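Local coordinates for protein cyclic UMP-AMP synthase (Rhodothermus marinus SG0.5JP17-172, PDB 6E0K) that makes the cyclic dinucleotide 3',3'-cUAMP from UTP and ATP as a second messenger in a bacterial antiphage defence system, at residues Glu42-Gly47 with Asn166-His171; Val63-Asn68 with Ala128-Cys133; Ile134-Tyr139 with Gly152-Val157. One frame throughout, in Å; residues are numbered along the deposited sequence.

All three contacts reach one mixed sheet of the nucleotidyltransferase fold, but they sit at different depths. Contact 2 is a buried pairing of parallel strands, closed by backbone hydrogen bonds and packed valines. Contact 3 uses the later half of the same strand 127-138 and is also buried, yet its pairing is antiparallel and strongly twisted, and polar chains accompany it. Contact 1 lies at the surface, where strand 42-45 meets the first turn of helix 168-181 mainly through side chains: a salt bridge and aromatic-proline packing. Contacts 1 and 2 join through Tyr44 OH and Gln66 OE1, 2.7 Å apart, while the hydrogen bond from Met153 N to Asn166 O ties contact 3 to contact 1.

Contact 1. Residues Glu42-Gly47 with Asn166-His171; sequences EVYLQG and NYPKLH
Lys169 and Glu42 supply the ionic part of this strand-to-helix contact. Lys169 NZ donates to Glu42 OE2 in a salt bridge of 2.6 Å, on the syn side and 15° out of the carboxylate plane. The two chains come from opposite directions, both extended beyond CG; Glu42 CG lies between its backbone N and carbonyl carbon (chi1 67°). Each charge has a second partner: Asn68 ND2 at the same carboxylate oxygen, Glu151 at the ammonium.

Apolar contact is centred on Tyr44, whose side chain is crossed at about a right angle by those of Pro168 and Lys169. Pro168 CG comes to the ring edge, 3.4 Å from Tyr44 OH, and Lys169 CE is 3.6 Å from Tyr44 CE1. The tyrosine hydroxyl is hydrogen-bonded to Gln66 OE1. Proline suits a helix's first turn, where its missing N-H costs no helical bond; Tyr167 before it is the N-cap.

Strand 42-45 leads into Gln46-Gly47-Ser48, an ATP-binding element consistent with the Gly-Ser motif of polymerase-beta-like nucleotidyltransferases. Gln46, which also binds UTP, leans against Pro168, with its OE1 3.5 Å from Pro168 CB.

A water donates to Leu45 O at 2.8 Å and, weakly, to Pro168 O.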
# COMPACT_ATOMS: atom_id res chain seq x y z
N GLU A 42 -7.76 -16.82 2.01
CA GLU A 42 -6.44 -16.57 2.56
C GLU A 42 -6.44 -15.24 3.29
O GLU A 42 -7.28 -14.36 3.05
CB GLU A 42 -5.36 -16.59 1.48
CG GLU A 42 -5.46 -15.47 0.48
CD GLU A 42 -4.26 -15.42 -0.47
OE1 GLU A 42 -3.12 -15.66 -0.02
OE2 GLU A 42 -4.47 -15.14 -1.66
N VAL A 43 -5.51 -15.10 4.24
CA VAL A 43 -5.41 -13.91 5.06
C VAL A 43 -3.96 -13.46 4.99
O VAL A 43 -3.06 -14.22 5.36
CB VAL A 43 -5.81 -14.18 6.52
CG1 VAL A 43 -5.83 -12.88 7.32
CG2 VAL A 43 -7.16 -14.89 6.57
N TYR A 44 -3.73 -12.25 4.49
CA TYR A 44 -2.37 -11.74 4.40
C TYR A 44 -2.36 -10.25 4.69
O TYR A 44 -3.40 -9.58 4.71
CB TYR A 44 -1.74 -12.06 3.04
CG TYR A 44 -2.42 -11.51 1.80
CD1 TYR A 44 -3.43 -12.22 1.16
CD2 TYR A 44 -2.02 -10.29 1.24
CE1 TYR A 44 -4.04 -11.73 0.01
CE2 TYR A 44 -2.62 -9.79 0.09
CZ TYR A 44 -3.63 -10.52 -0.51
OH TYR A 44 -4.22 -10.03 -1.66
N LEU A 45 -1.16 -9.72 4.97
CA LEU A 45 -1.03 -8.30 5.23
C LEU A 45 -0.70 -7.54 3.97
O LEU A 45 -0.08 -8.07 3.05
CB LEU A 45 0.08 -8.03 6.25
CG LEU A 45 -0.22 -8.54 7.65
CD1 LEU A 45 0.79 -7.95 8.61
CD2 LEU A 45 -1.65 -8.18 8.05
N GLN A 46 -1.11 -6.28 3.94
CA GLN A 46 -0.65 -5.35 2.93
C GLN A 46 -0.21 -4.09 3.65
O GLN A 46 -0.11 -4.07 4.89
CB GLN A 46 -1.74 -5.08 1.89
CG GLN A 46 -2.96 -4.32 2.41
CD GLN A 46 -3.86 -3.86 1.26
OE1 GLN A 46 -3.39 -3.60 0.15
NE2 GLN A 46 -5.16 -3.74 1.53
N GLY A 47 0.08 -3.03 2.89
CA GLY A 47 0.36 -1.80 3.60
C GLY A 47 1.76 -1.77 4.18
O GLY A 47 2.62 -2.59 3.87
N ASN A 166 -7.37 -4.07 -6.88
CA ASN A 166 -6.05 -3.78 -6.36
C ASN A 166 -5.12 -4.96 -6.60
O ASN A 166 -5.56 -6.08 -6.85
CB ASN A 166 -6.08 -3.47 -4.85
CG ASN A 166 -6.78 -2.16 -4.53
OD1 ASN A 166 -6.99 -1.30 -5.39
ND2 ASN A 166 -7.14 -2.00 -3.27
N TYR A 167 -3.82 -4.70 -6.48
CA TYR A 167 -2.79 -5.71 -6.72
C TYR A 167 -1.75 -5.72 -5.60
O TYR A 167 -0.56 -5.54 -5.84
CB TYR A 167 -2.11 -5.46 -8.06
CG TYR A 167 -3.05 -5.48 -9.25
CD1 TYR A 167 -3.70 -4.33 -9.68
CD2 TYR A 167 -3.29 -6.67 -9.93
CE1 TYR A 167 -4.57 -4.38 -10.79
CE2 TYR A 167 -4.13 -6.72 -11.02
CZ TYR A 167 -4.77 -5.58 -11.44
OH TYR A 167 -5.62 -5.67 -12.53
N PRO A 168 -2.18 -5.94 -4.35
CA PRO A 168 -1.23 -5.84 -3.23
C PRO A 168 -0.10 -6.85 -3.29
O PRO A 168 1.02 -6.55 -2.84
CB PRO A 168 -2.11 -6.05 -2.00
CG PRO A 168 -3.26 -6.89 -2.51
CD PRO A 168 -3.52 -6.39 -3.90
N LYS A 169 -0.34 -8.06 -3.81
CA LYS A 169 0.74 -9.04 -3.88
C LYS A 169 1.83 -8.57 -4.83
O LYS A 169 3.02 -8.79 -4.56
CB LYS A 169 0.19 -10.39 -4.32
CG LYS A 169 -0.82 -10.98 -3.37
CD LYS A 169 -1.26 -12.33 -3.87
CE LYS A 169 -2.24 -12.98 -2.89
NZ LYS A 169 -2.73 -14.29 -3.41
N LEU A 170 1.46 -7.96 -5.96
CA LEU A 170 2.46 -7.45 -6.89
C LEU A 170 3.17 -6.23 -6.32
O LEU A 170 4.38 -6.07 -6.52
CB LEU A 170 1.83 -7.11 -8.23
CG LEU A 170 1.35 -8.33 -8.99
CD1 LEU A 170 0.69 -7.88 -10.28
CD2 LEU A 170 2.51 -9.26 -9.27
N HIS A 171 2.43 -5.37 -5.63
CA HIS A 171 3.06 -4.26 -4.91
C HIS A 171 4.16 -4.78 -3.99
O HIS A 171 5.29 -4.28 -4.00
CB HIS A 171 2.01 -3.47 -4.13
CG HIS A 171 2.56 -2.30 -3.36
ND1 HIS A 171 2.53 -1.02 -3.84
CD2 HIS A 171 3.15 -2.24 -2.14
CE1 HIS A 171 3.09 -0.20 -2.96
NE2 HIS A 171 3.46 -0.92 -1.92
O HOH W 1 0.36 -7.71 0.32

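Contact 2. Residues Val63-Asn68 with Ala128-Cys133; sequences VVVQLN and ADVVVC
Val65 and Val130 meet by their methyl groups on one face of a parallel strand pair. Val65 CG2 rests 3.5 Å from Val130 CG1, the two chains slanting across each other. Val63 lies on the same face, two residues earlier, and its CG2 sits 4.1 Å from Ala128 CB. This face is covered by helix 18-32, which sets Ile27 against Val63 and Ala128 and Leu31 against Val65. Valine branches at CB, so it fills such a face broadly while favouring extended backbone.

On the other face Cys133 turns its sulfur toward the neighbouring strand. With SG held between the backbone N and the carbonyl carbon (chi1 58°), it comes 3.5 Å from Val64 CG1 and 3.7 Å from Gln66 CB. Met153 of the next strand packs on Cys133, Val131 and Gln66. The extended chain of Gln66, whose OE1 is taken by Tyr44, carries its amide past the sulfur: NE2 donates to Asn68 OD1 at 2.9 Å, within the acceptor's carbonyl plane and on a lone pair.

Between the faces run five backbone bonds. Val63 and Val65 each use both N and O, bridging to the residues flanking Val130 and Val132, as parallel strands do; the straightest is Val65 N to Val131 O, 2.9 Å and 175° at the hydrogen. Leu67 N then bonds Cys133 O.

Asp129, a magnesium ligand, lies on this pairing, its backbone O accepting from Val63 N while its OD1 meets Thr118 and Lys120. The chemistry is thus an apolar sheet centre in exact register, which holds the main-chain oxygen of a metal-binding residue and so is likely to aid in placing its carboxylate, with polar chains toward either end.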
# COMPACT_ATOMS: atom_id res chain seq x y z
N VAL A 63 -5.16 -5.69 6.72
CA VAL A 63 -5.30 -7.12 6.52
C VAL A 63 -6.16 -7.35 5.29
O VAL A 63 -7.17 -6.67 5.10
CB VAL A 63 -5.93 -7.80 7.75
CG1 VAL A 63 -6.06 -9.31 7.55
CG2 VAL A 63 -5.11 -7.47 9.01
N VAL A 64 -5.77 -8.32 4.47
CA VAL A 64 -6.54 -8.73 3.29
C VAL A 64 -7.10 -10.12 3.54
O VAL A 64 -6.36 -11.05 3.87
CB VAL A 64 -5.67 -8.72 2.03
CG1 VAL A 64 -6.53 -9.08 0.82
CG2 VAL A 64 -5.02 -7.36 1.81
N VAL A 65 -8.41 -10.27 3.37
CA VAL A 65 -9.09 -11.56 3.48
C VAL A 65 -9.63 -11.87 2.08
O VAL A 65 -10.58 -11.22 1.62
CB VAL A 65 -10.20 -11.52 4.54
CG1 VAL A 65 -11.00 -12.79 4.53
CG2 VAL A 65 -9.56 -11.33 5.92
N GLN A 66 -8.98 -12.80 1.38
CA GLN A 66 -9.17 -12.96 -0.06
C GLN A 66 -9.69 -14.35 -0.38
O GLN A 66 -9.05 -15.36 -0.04
CB GLN A 66 -7.86 -12.68 -0.80
CG GLN A 66 -7.96 -12.97 -2.30
CD GLN A 66 -6.74 -12.50 -3.06
OE1 GLN A 66 -6.20 -11.42 -2.79
NE2 GLN A 66 -6.30 -13.29 -4.04
N LEU A 67 -10.84 -14.42 -1.06
CA LEU A 67 -11.39 -15.68 -1.51
C LEU A 67 -10.74 -16.07 -2.83
O LEU A 67 -10.69 -15.27 -3.76
CB LEU A 67 -12.90 -15.56 -1.68
CG LEU A 67 -13.60 -16.86 -2.07
CD1 LEU A 67 -13.50 -17.83 -0.92
CD2 LEU A 67 -15.05 -16.59 -2.48
N ASN A 68 -10.22 -17.30 -2.90
CA ASN A 68 -9.54 -17.78 -4.10
C ASN A 68 -10.22 -18.96 -4.77
O ASN A 68 -9.72 -19.44 -5.80
CB ASN A 68 -8.09 -18.17 -3.76
CG ASN A 68 -7.24 -16.98 -3.47
OD1 ASN A 68 -7.24 -16.02 -4.23
ND2 ASN A 68 -6.50 -17.02 -2.36
N ALA A 128 -7.45 -3.77 13.31
CA ALA A 128 -7.25 -4.27 11.97
C ALA A 128 -8.26 -3.62 11.03
O ALA A 128 -9.44 -3.47 11.38
CB ALA A 128 -7.39 -5.79 11.92
N ASP A 129 -7.79 -3.21 9.87
CA ASP A 129 -8.64 -2.72 8.80
C ASP A 129 -8.66 -3.82 7.75
O ASP A 129 -7.65 -4.05 7.09
CB ASP A 129 -8.10 -1.40 8.24
CG ASP A 129 -9.10 -0.69 7.38
OD1 ASP A 129 -10.27 -0.53 7.81
OD2 ASP A 129 -8.73 -0.27 6.26
N VAL A 130 -9.78 -4.52 7.64
CA VAL A 130 -9.86 -5.78 6.90
C VAL A 130 -10.53 -5.53 5.56
O VAL A 130 -11.71 -5.14 5.52
CB VAL A 130 -10.61 -6.86 7.70
CG1 VAL A 130 -10.66 -8.15 6.91
CG2 VAL A 130 -9.93 -7.11 9.05
N VAL A 131 -9.80 -5.75 4.47
CA VAL A 131 -10.37 -5.68 3.13
C VAL A 131 -10.85 -7.07 2.74
O VAL A 131 -10.05 -8.01 2.65
CB VAL A 131 -9.34 -5.15 2.12
CG1 VAL A 131 -9.92 -5.25 0.71
CG2 VAL A 131 -8.98 -3.71 2.43
N VAL A 132 -12.16 -7.21 2.55
CA VAL A 132 -12.77 -8.47 2.14
C VAL A 132 -12.87 -8.45 0.63
O VAL A 132 -13.49 -7.55 0.06
CB VAL A 132 -14.15 -8.65 2.79
CG1 VAL A 132 -14.80 -9.91 2.27
CG2 VAL A 132 -14.03 -8.68 4.30
N CYS A 133 -12.24 -9.42 -0.04
CA CYS A 133 -12.12 -9.33 -1.49
C CYS A 133 -12.12 -10.72 -2.11
O CYS A 133 -11.97 -11.73 -1.42
CB CYS A 133 -10.86 -8.57 -1.90
SG CYS A 133 -9.32 -9.28 -1.27

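Contact 3. Residues Ile134-Tyr139 with Gly152-Val157; sequences IQYRKY and GMTFYV
Tyr136 and Gly152, with Ile134 and Thr154, make this an antiparallel backbone pairing, the buried hairpin contact between strands 127-138 and 150-157. Both are hydrogen-bonded pairs, each closed by two N-H to O=C bonds. Ile134 N reaches Thr154 O at 3.0 Å and Thr154 N returns to Ile134 O at 2.9 Å. At the other pair Tyr136 N points almost straight at Gly152 O, at 2.9 Å with 178° at the hydrogen, yet it stands above that carbonyl plane, 61° out of it. The tilt goes with the strong twist of the pair, whose short strand axes make 121° between their N-to-C directions.

Between them Gln135 and Met153 form a non-hydrogen-bonded pair with CA atoms only 4.3 Å apart and side chains that diverge. Met153 CA makes a CA-H...O contact to Ile134 O at 3.2 Å. In the mixed sheet of this nucleotidyltransferase fold, strand 150-157 is flanked on its far side by strand 162-166, and the Met153 chain, bent at chi2 and chi3, lies near the UTP-binding Asn166. Gly152 leaves its CA bare to Tyr167 CD2, which fits a residue with no side chain.

On the face of Tyr136 and Thr154 the ring slants past the threonine, its CD1 4.1 Å from Thr154 CG2. Thr154 OG1, anti to the backbone N, is hydrogen-bonded to Val164 O on the neighbouring strand.

Polar chains follow the outgoing strand. Arg137 donates from NE to Gln135 OE1 at 2.8 Å and from NH1 to Tyr139 OH at 3.1 Å, both partners in the guanidinium plane, while Phe71 makes a cation-pi contact with it and Asn68 OD1 accepts from Gln135 NE2.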
# COMPACT_ATOMS: atom_id res chain seq x y z
N ILE A 134 -12.32 -10.76 -3.43
CA ILE A 134 -12.23 -11.99 -4.20
C ILE A 134 -11.10 -11.84 -5.21
O ILE A 134 -10.83 -10.74 -5.70
CB ILE A 134 -13.58 -12.31 -4.89
CG1 ILE A 134 -14.65 -12.61 -3.85
CG2 ILE A 134 -13.43 -13.49 -5.84
CD1 ILE A 134 -15.97 -12.98 -4.47
N GLN A 135 -10.42 -12.94 -5.49
CA GLN A 135 -9.37 -12.94 -6.50
C GLN A 135 -9.89 -12.33 -7.79
O GLN A 135 -11.01 -12.60 -8.20
CB GLN A 135 -8.90 -14.37 -6.74
CG GLN A 135 -7.76 -14.52 -7.72
CD GLN A 135 -7.46 -15.98 -8.01
OE1 GLN A 135 -7.56 -16.44 -9.14
NE2 GLN A 135 -7.11 -16.72 -6.96
N TYR A 136 -9.08 -11.47 -8.41
CA TYR A 136 -9.40 -10.86 -9.69
C TYR A 136 -8.33 -11.27 -10.69
O TYR A 136 -7.14 -11.20 -10.39
CB TYR A 136 -9.45 -9.33 -9.58
CG TYR A 136 -9.84 -8.66 -10.88
CD1 TYR A 136 -11.17 -8.50 -11.22
CD2 TYR A 136 -8.87 -8.21 -11.77
CE1 TYR A 136 -11.54 -7.88 -12.42
CE2 TYR A 136 -9.22 -7.60 -12.96
CZ TYR A 136 -10.55 -7.44 -13.28
OH TYR A 136 -10.89 -6.83 -14.46
N ARG A 137 -8.75 -11.74 -11.86
CA ARG A 137 -7.83 -12.12 -12.92
C ARG A 137 -7.98 -11.16 -14.08
O ARG A 137 -9.05 -11.08 -14.70
CB ARG A 137 -8.09 -13.55 -13.39
CG ARG A 137 -7.85 -14.60 -12.31
CD ARG A 137 -7.96 -16.00 -12.92
NE ARG A 137 -7.87 -17.05 -11.90
CZ ARG A 137 -7.91 -18.35 -12.17
NH1 ARG A 137 -8.03 -18.77 -13.42
NH2 ARG A 137 -7.82 -19.23 -11.18
N LYS A 138 -6.90 -10.45 -14.41
CA LYS A 138 -6.86 -9.58 -15.57
C LYS A 138 -6.23 -10.36 -16.71
O LYS A 138 -5.02 -10.63 -16.69
CB LYS A 138 -6.08 -8.30 -15.27
CG LYS A 138 -6.02 -7.36 -16.46
CD LYS A 138 -5.47 -6.00 -16.07
CE LYS A 138 -4.08 -6.10 -15.46
NZ LYS A 138 -3.52 -4.73 -15.22
N TYR A 139 -7.05 -10.75 -17.69
CA TYR A 139 -6.63 -11.54 -18.83
C TYR A 139 -6.36 -10.65 -20.03
O TYR A 139 -6.99 -9.60 -20.18
CB TYR A 139 -7.71 -12.55 -19.22
CG TYR A 139 -7.80 -13.79 -18.36
CD1 TYR A 139 -8.59 -13.82 -17.21
CD2 TYR A 139 -7.13 -14.96 -18.73
CE1 TYR A 139 -8.69 -14.97 -16.44
CE2 TYR A 139 -7.22 -16.11 -17.95
CZ TYR A 139 -8.01 -16.11 -16.82
OH TYR A 139 -8.10 -17.26 -16.07
N GLY A 152 -4.93 -10.02 -9.23
CA GLY A 152 -5.18 -9.03 -8.21
C GLY A 152 -6.32 -9.49 -7.33
O GLY A 152 -6.54 -10.69 -7.13
N MET A 153 -7.05 -8.52 -6.79
CA MET A 153 -8.25 -8.82 -6.03
C MET A 153 -9.23 -7.67 -6.24
O MET A 153 -8.86 -6.60 -6.72
CB MET A 153 -7.95 -9.03 -4.53
CG MET A 153 -7.12 -7.93 -3.87
SD MET A 153 -8.10 -6.46 -3.49
CE MET A 153 -7.27 -5.88 -2.00
N THR A 154 -10.48 -7.91 -5.87
CA THR A 154 -11.50 -6.90 -6.10
C THR A 154 -12.55 -6.96 -5.00
O THR A 154 -12.78 -8.00 -4.38
CB THR A 154 -12.14 -7.05 -7.49
OG1 THR A 154 -12.97 -5.92 -7.78
CG2 THR A 154 -12.97 -8.31 -7.57
N PHE A 155 -13.19 -5.81 -4.77
CA PHE A 155 -14.27 -5.72 -3.80
C PHE A 155 -15.25 -4.66 -4.28
O PHE A 155 -14.91 -3.80 -5.10
CB PHE A 155 -13.75 -5.39 -2.39
CG PHE A 155 -12.83 -4.19 -2.34
CD1 PHE A 155 -11.47 -4.33 -2.57
CD2 PHE A 155 -13.34 -2.93 -2.07
CE1 PHE A 155 -10.62 -3.23 -2.53
CE2 PHE A 155 -12.49 -1.83 -2.02
CZ PHE A 155 -11.13 -1.99 -2.26
N TYR A 156 -16.48 -4.75 -3.79
CA TYR A 156 -17.54 -3.82 -4.15
C TYR A 156 -17.66 -2.76 -3.07
O TYR A 156 -17.40 -3.02 -1.89
CB TYR A 156 -18.87 -4.57 -4.31
CG TYR A 156 -20.01 -3.79 -4.91
CD1 TYR A 156 -19.97 -3.33 -6.23
CD2 TYR A 156 -21.17 -3.54 -4.17
CE1 TYR A 156 -21.04 -2.64 -6.78
CE2 TYR A 156 -22.23 -2.85 -4.72
CZ TYR A 156 -22.17 -2.39 -6.02
OH TYR A 156 -23.24 -1.70 -6.56
N VAL A 157 -17.99 -1.54 -3.49
CA VAL A 157 -18.25 -0.44 -2.56
C VAL A 157 -19.73 -0.10 -2.67
O VAL A 157 -20.15 0.55 -3.64
CB VAL A 157 -17.35 0.77 -2.87
CG1 VAL A 157 -17.52 1.84 -1.80
CG2 VAL A 157 -15.90 0.35 -2.96